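PDB 5B5Z: PtLCIB4 H88A mutant from Phaeodactylum tricornutum, which is a zinc-binding homolog of the limiting CO2-inducible protein LCIB, from a beta-carbonic anhydrase family that probably interconverts carbon dioxide and bicarbonate. Local coordinates for residues D61-P66 / G113-V118; G125-R130 / N247-M252. All blocks are in the same frame, centred on the assembly; numbering follows the deposited sequence.

Contact 1 of 2, residues D61-P66 / G113-V118; sequences DEVTRP and GSHVGV. With ZN (zinc ion), chain C.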
loop_
_atom_site.group_PDB
_atom_site.type_symbol
_atom_site.label_atom_id
_atom_site.label_comp_id
_atom_site.label_asym_id
_atom_site.label_seq_id
_atom_site.Cartn_x
_atom_site.Cartn_y
_atom_site.Cartn_z
ATOM N N ASP A 61 -4.642 6.146 -2.247
ATOM C CA ASP A 61 -4.585 7.313 -3.144
ATOM C C ASP A 61 -3.142 7.816 -3.396
ATOM O O ASP A 61 -2.354 7.939 -2.457
ATOM C CB ASP A 61 -5.448 8.418 -2.518
ATOM C CG ASP A 61 -5.798 9.541 -3.480
ATOM O OD1 ASP A 61 -4.994 9.861 -4.392
ATOM O OD2 ASP A 61 -6.879 10.155 -3.259
ATOM N N GLU A 62 -2.800 8.098 -4.657
ATOM C CA GLU A 62 -1.454 8.582 -4.999
ATOM C C GLU A 62 -1.077 9.862 -4.252
ATOM O O GLU A 62 0.096 10.114 -4.012
ATOM C CB GLU A 62 -1.317 8.829 -6.512
ATOM C CG GLU A 62 -2.303 9.843 -7.097
ATOM C CD GLU A 62 -1.839 11.294 -7.002
ATOM O OE1 GLU A 62 -2.656 12.200 -7.292
ATOM O OE2 GLU A 62 -0.667 11.538 -6.647
ATOM N N VAL A 63 -2.060 10.670 -3.869
ATOM C CA VAL A 63 -1.738 11.942 -3.219
ATOM C C VAL A 63 -1.135 11.781 -1.822
ATOM O O VAL A 63 -0.614 12.745 -1.259
ATOM C CB VAL A 63 -2.976 12.882 -3.110
ATOM C CG1 VAL A 63 -3.501 13.208 -4.488
ATOM C CG2 VAL A 63 -4.061 12.275 -2.227
ATOM N N THR A 64 -1.178 10.573 -1.260
ATOM C CA THR A 64 -0.643 10.394 0.080
ATOM C C THR A 64 0.846 10.030 0.044
ATOM O O THR A 64 1.522 10.070 1.071
ATOM C CB THR A 64 -1.435 9.319 0.874
ATOM O OG1 THR A 64 -1.217 8.046 0.272
ATOM C CG2 THR A 64 -2.934 9.633 0.880
ATOM N N ARG A 65 1.372 9.711 -1.141
ATOM C CA ARG A 65 2.774 9.305 -1.271
ATOM C C ARG A 65 3.835 10.295 -0.744
ATOM O O ARG A 65 4.850 9.846 -0.215
ATOM C CB ARG A 65 3.108 8.979 -2.739
ATOM C CG ARG A 65 2.278 7.838 -3.396
ATOM C CD ARG A 65 2.584 6.436 -2.884
ATOM N NE ARG A 65 1.813 6.121 -1.685
ATOM C CZ ARG A 65 0.544 5.720 -1.702
ATOM N NH1 ARG A 65 -0.081 5.468 -0.556
ATOM N NH2 ARG A 65 -0.102 5.568 -2.859
ATOM N N PRO A 66 3.629 11.627 -0.886
ATOM C CA PRO A 66 4.700 12.518 -0.400
ATOM C C PRO A 66 5.069 12.355 1.075
ATOM O O PRO A 66 6.239 12.490 1.437
ATOM C CB PRO A 66 4.121 13.913 -0.649
ATOM C CG PRO A 66 3.232 13.721 -1.826
ATOM C CD PRO A 66 2.582 12.396 -1.590
ATOM N N GLY A 113 -3.041 7.686 9.294
ATOM C CA GLY A 113 -3.974 8.785 9.296
ATOM C C GLY A 113 -4.982 8.712 8.195
ATOM O O GLY A 113 -4.832 7.998 7.204
ATOM N N SER A 114 -6.025 9.508 8.379
ATOM C CA SER A 114 -6.936 9.806 7.306
ATOM C C SER A 114 -6.314 10.876 6.426
ATOM O O SER A 114 -5.252 11.398 6.724
ATOM C CB SER A 114 -8.257 10.312 7.872
ATOM O OG SER A 114 -8.021 11.507 8.614
ATOM N N HIS A 115 -6.973 11.215 5.337
ATOM C CA HIS A 115 -6.507 12.378 4.576
ATOM C C HIS A 115 -7.675 13.128 3.946
ATOM O O HIS A 115 -8.798 12.623 3.880
ATOM C CB HIS A 115 -5.469 11.981 3.504
ATOM C CG HIS A 115 -6.047 11.315 2.296
ATOM N ND1 HIS A 115 -5.918 11.830 1.022
ATOM C CD2 HIS A 115 -6.743 10.163 2.166
ATOM C CE1 HIS A 115 -6.530 11.029 0.165
ATOM N NE2 HIS A 115 -7.022 9.999 0.827
ATOM N N VAL A 116 -7.396 14.339 3.490
ATOM C CA VAL A 116 -8.427 15.183 2.898
ATOM C C VAL A 116 -7.765 16.199 1.979
ATOM O O VAL A 116 -6.697 16.718 2.303
ATOM C CB VAL A 116 -9.262 15.892 3.987
ATOM C CG1 VAL A 116 -8.383 16.767 4.878
ATOM C CG2 VAL A 116 -10.385 16.690 3.350
ATOM N N GLY A 117 -8.384 16.449 0.833
ATOM C CA GLY A 117 -7.910 17.468 -0.086
ATOM C C GLY A 117 -8.462 18.836 0.265
ATOM O O GLY A 117 -9.566 18.954 0.790
ATOM N N VAL A 118 -7.667 19.863 0.014
ATOM C CA VAL A 118 -8.175 21.226 0.128
ATOM C C VAL A 118 -7.720 21.953 -1.138
ATOM O O VAL A 118 -6.572 21.828 -1.548
ATOM C CB VAL A 118 -7.690 21.925 1.416
ATOM C CG1 VAL A 118 -6.163 22.018 1.473
ATOM C CG2 VAL A 118 -8.348 23.315 1.533
HETATM ZN ZN ZN C . -8.177 8.410 0.143
HETATM O O HOH W 1 -8.573 8.991 -1.642
#
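Asp61 and His115 meet at a zinc site with the two cysteines, one histidine and one water of a beta-carbonic anhydrase. His115 comes from strand 107-117. Asp61, Val63 and Thr64 come from the loop and 3-10 turn leading into helix 65-75. The zinc ion is bound by His115 NE2 at 2.1 Å, a water O at 1.9 Å, Cys59 and Cys139. Asp61 OD2 accepts a hydrogen bond of 2.6 Å from this water O. The same OD2 lies at the edge of the His115 ring, in its plane, 3.6 Å from His115 CE1. Carboxylate and ring stand perpendicular. Thr64 CG2 covers one ring face in a CH-pi contact, 3.8 Å from the His115 centroid and 11° off the ring normal. Val63 CG2 comes in obliquely, 3.7 Å from His115 CE1.

The second shell fixes these groups. Arg129 forms a salt bridge with Asp61 OD2, consistent with the Asp-Arg pair of beta-carbonic anhydrases. Asn247 OD1 holds His115 ND1. Thr64 OG1 has both Cys59 O and Asp61 O within hydrogen-bonding reach; with chi1 at 67° its methyl is anti to the carbonyl carbon and meets the ring. An asparagine in place of Asp61 would probably leave Arg129 without its salt-bridge mate and disturb the hold on the zinc-bound water. Asp61 OD1 closes an Asx turn: Val63 N donates to it at 3.1 Å, almost straight, from 46° above the carboxylate plane.

Contact 2 of 2, residues G125-R130 / N247-M252; sequences GTVARR and NTPKEM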
loop_
_atom_site.group_PDB
_atom_site.type_symbol
_atom_site.label_atom_id
_atom_site.label_comp_id
_atom_site.label_asym_id
_atom_site.label_seq_id
_atom_site.Cartn_x
_atom_site.Cartn_y
_atom_site.Cartn_z
ATOM N N GLY A 125 -12.304 18.490 0.765
ATOM C CA GLY A 125 -12.826 17.273 0.172
ATOM C C GLY A 125 -12.478 17.099 -1.288
ATOM O O GLY A 125 -12.993 16.195 -1.939
ATOM N N THR A 126 -11.612 17.971 -1.797
ATOM C CA THR A 126 -11.196 17.921 -3.190
ATOM C C THR A 126 -9.841 18.598 -3.359
ATOM O O THR A 126 -9.469 19.486 -2.587
ATOM C CB THR A 126 -12.243 18.585 -4.124
ATOM O OG1 THR A 126 -11.871 18.371 -5.493
ATOM C CG2 THR A 126 -12.375 20.088 -3.851
ATOM N N VAL A 127 -9.090 18.164 -4.363
ATOM C CA VAL A 127 -7.817 18.802 -4.668
ATOM C C VAL A 127 -7.460 18.515 -6.124
ATOM O O VAL A 127 -7.829 17.478 -6.674
ATOM C CB VAL A 127 -6.691 18.339 -3.707
ATOM C CG1 VAL A 127 -6.332 16.869 -3.944
ATOM C CG2 VAL A 127 -5.471 19.248 -3.833
ATOM N N ALA A 128 -6.806 19.478 -6.761
ATOM C CA ALA A 128 -6.444 19.337 -8.157
ATOM C C ALA A 128 -5.501 18.163 -8.323
ATOM O O ALA A 128 -4.629 17.934 -7.482
ATOM C CB ALA A 128 -5.804 20.626 -8.683
ATOM N N ARG A 129 -5.701 17.410 -9.398
ATOM C CA ARG A 129 -4.855 16.268 -9.719
ATOM C C ARG A 129 -4.125 16.480 -11.042
ATOM O O ARG A 129 -4.666 17.086 -11.963
ATOM C CB ARG A 129 -5.692 14.990 -9.771
ATOM C CG ARG A 129 -6.233 14.563 -8.412
ATOM C CD ARG A 129 -6.971 13.237 -8.497
ATOM N NE ARG A 129 -7.664 12.936 -7.244
ATOM C CZ ARG A 129 -7.161 12.177 -6.274
ATOM N NH1 ARG A 129 -5.970 11.627 -6.419
ATOM N NH2 ARG A 129 -7.854 11.964 -5.164
ATOM N N ARG A 130 -2.897 15.973 -11.121
ATOM C CA ARG A 130 -2.052 16.142 -12.296
ATOM C C ARG A 130 -2.780 15.752 -13.583
ATOM O O ARG A 130 -3.410 14.698 -13.659
ATOM C CB ARG A 130 -0.763 15.323 -12.139
ATOM C CG ARG A 130 0.103 15.268 -13.388
ATOM C CD ARG A 130 1.418 14.537 -13.147
ATOM N NE ARG A 130 1.244 13.154 -12.693
ATOM C CZ ARG A 130 1.003 12.126 -13.499
ATOM N NH1 ARG A 130 0.881 12.320 -14.801
ATOM N NH2 ARG A 130 0.875 10.901 -13.004
ATOM N N ASN A 247 -3.920 17.247 1.948
ATOM C CA ASN A 247 -3.327 17.299 0.620
ATOM C C ASN A 247 -3.696 18.599 -0.083
ATOM O O ASN A 247 -4.869 18.872 -0.340
ATOM C CB ASN A 247 -3.773 16.091 -0.198
ATOM C CG ASN A 247 -3.443 14.786 0.490
ATOM O OD1 ASN A 247 -4.319 13.970 0.756
ATOM N ND2 ASN A 247 -2.190 14.614 0.830
ATOM N N THR A 248 -2.677 19.384 -0.410
ATOM C CA THR A 248 -2.867 20.729 -0.940
ATOM C C THR A 248 -2.452 20.799 -2.412
ATOM O O THR A 248 -1.836 19.865 -2.918
ATOM C CB THR A 248 -2.041 21.723 -0.127
ATOM O OG1 THR A 248 -0.666 21.346 -0.221
ATOM C CG2 THR A 248 -2.484 21.717 1.348
ATOM N N PRO A 249 -2.785 21.904 -3.110
ATOM C CA PRO A 249 -2.320 22.047 -4.497
ATOM C C PRO A 249 -0.796 21.905 -4.648
ATOM O O PRO A 249 -0.049 22.058 -3.679
ATOM C CB PRO A 249 -2.785 23.459 -4.869
ATOM C CG PRO A 249 -4.018 23.660 -4.046
ATOM C CD PRO A 249 -3.696 22.999 -2.723
ATOM N N LYS A 250 -0.356 21.617 -5.872
ATOM C CA LYS A 250 1.023 21.215 -6.157
ATOM C C LYS A 250 2.078 22.251 -5.771
ATOM O O LYS A 250 3.190 21.897 -5.381
ATOM C CB LYS A 250 1.168 20.883 -7.647
ATOM N N GLU A 251 1.728 23.527 -5.869
ATOM C CA GLU A 251 2.670 24.608 -5.580
ATOM C C GLU A 251 2.884 24.800 -4.077
ATOM O O GLU A 251 3.632 25.682 -3.652
ATOM C CB GLU A 251 2.179 25.922 -6.196
ATOM C CG GLU A 251 1.254 25.767 -7.402
ATOM C CD GLU A 251 -0.203 25.552 -7.011
ATOM O OE1 GLU A 251 -0.702 26.282 -6.123
ATOM O OE2 GLU A 251 -0.852 24.658 -7.600
ATOM N N MET A 252 2.232 23.961 -3.280
ATOM C CA MET A 252 2.150 24.170 -1.845
ATOM C C MET A 252 2.650 22.944 -1.085
ATOM O O MET A 252 2.574 21.839 -1.606
ATOM C CB MET A 252 0.701 24.467 -1.468
ATOM C CG MET A 252 0.505 25.468 -0.373
ATOM S SD MET A 252 -1.248 25.880 -0.276
ATOM C CE MET A 252 -1.688 25.937 -1.999
#
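Val127 CG2 lies on one face of the flat peptide group that joins Thr248 to Pro249. Here the loop after strand 107-117 packs on the loop leaving strand 238-247, its parallel neighbour in the mixed sheet of this beta-carbonic anhydrase family. The methyl carbon Val127 CG2 stands almost directly above Thr248 C, at 3.7 Å, and 3.8 Å from Pro249 N. The preceding peptide is met differently. Val127 CG2 is 3.6 Å from Asn247 O and approaches that oxygen steeply from above its peptide plane. The side-chain amide of Asn247 is turned to partners other than Val127; its ND2 bonds Asp254 OD2.

The contact is buried. No hydrogen bond crosses between the two segments, and one valine does most of the work. With chi1 at 68°, its CG2 is anti to the backbone N and is carried over the 247-249 backbone. The same methyl, Val127 CG2, is 4.3 Å from Pro249 CD, a looser apolar contact.

Each loop is held by its own bonds. In the 125-130 loop, Thr126 OG1 bonds Gly136 O and Arg129 NE bonds Gly135 O. This loop thus carries Arg129, whose guanidinium group lies beside the zinc site, so the packing of Val127 secures a loop that serves the metal surroundings. On the other side, Thr248 OG1 bonds Ser253 O and Thr248 N bonds Asp254 OD1, which fixes the backbone that Val127 covers. Pro249 also packs on Thr17 of helix 16-24. Beyond the proline the chain makes a type I turn, closed by a 3.0 Å hydrogen bond from Met252 N to Pro249 O.

In the fold
Both contacts are buried, but contact 1 lies deeper, about 9 Å from the chain centre to its centre, against about 18 Å for contact 2. Their centres are about 9 Å apart, and the two are directly joined. Gly117 O and Gly125 N, 2.8 Å apart, probably share a hydrogen bond. Val118 O packs on Pro249 CD at 3.3 Å. In contact 1 the polar link runs through the zinc-bound water, while the direct touches on the histidine ring are CH-pi and van der Waals. Contact 2 is van der Waals packing, a valine methyl on peptide groups and a proline, yet its segments supply Asn247 and Arg129 to the zinc surroundings. Both touch the second subunit.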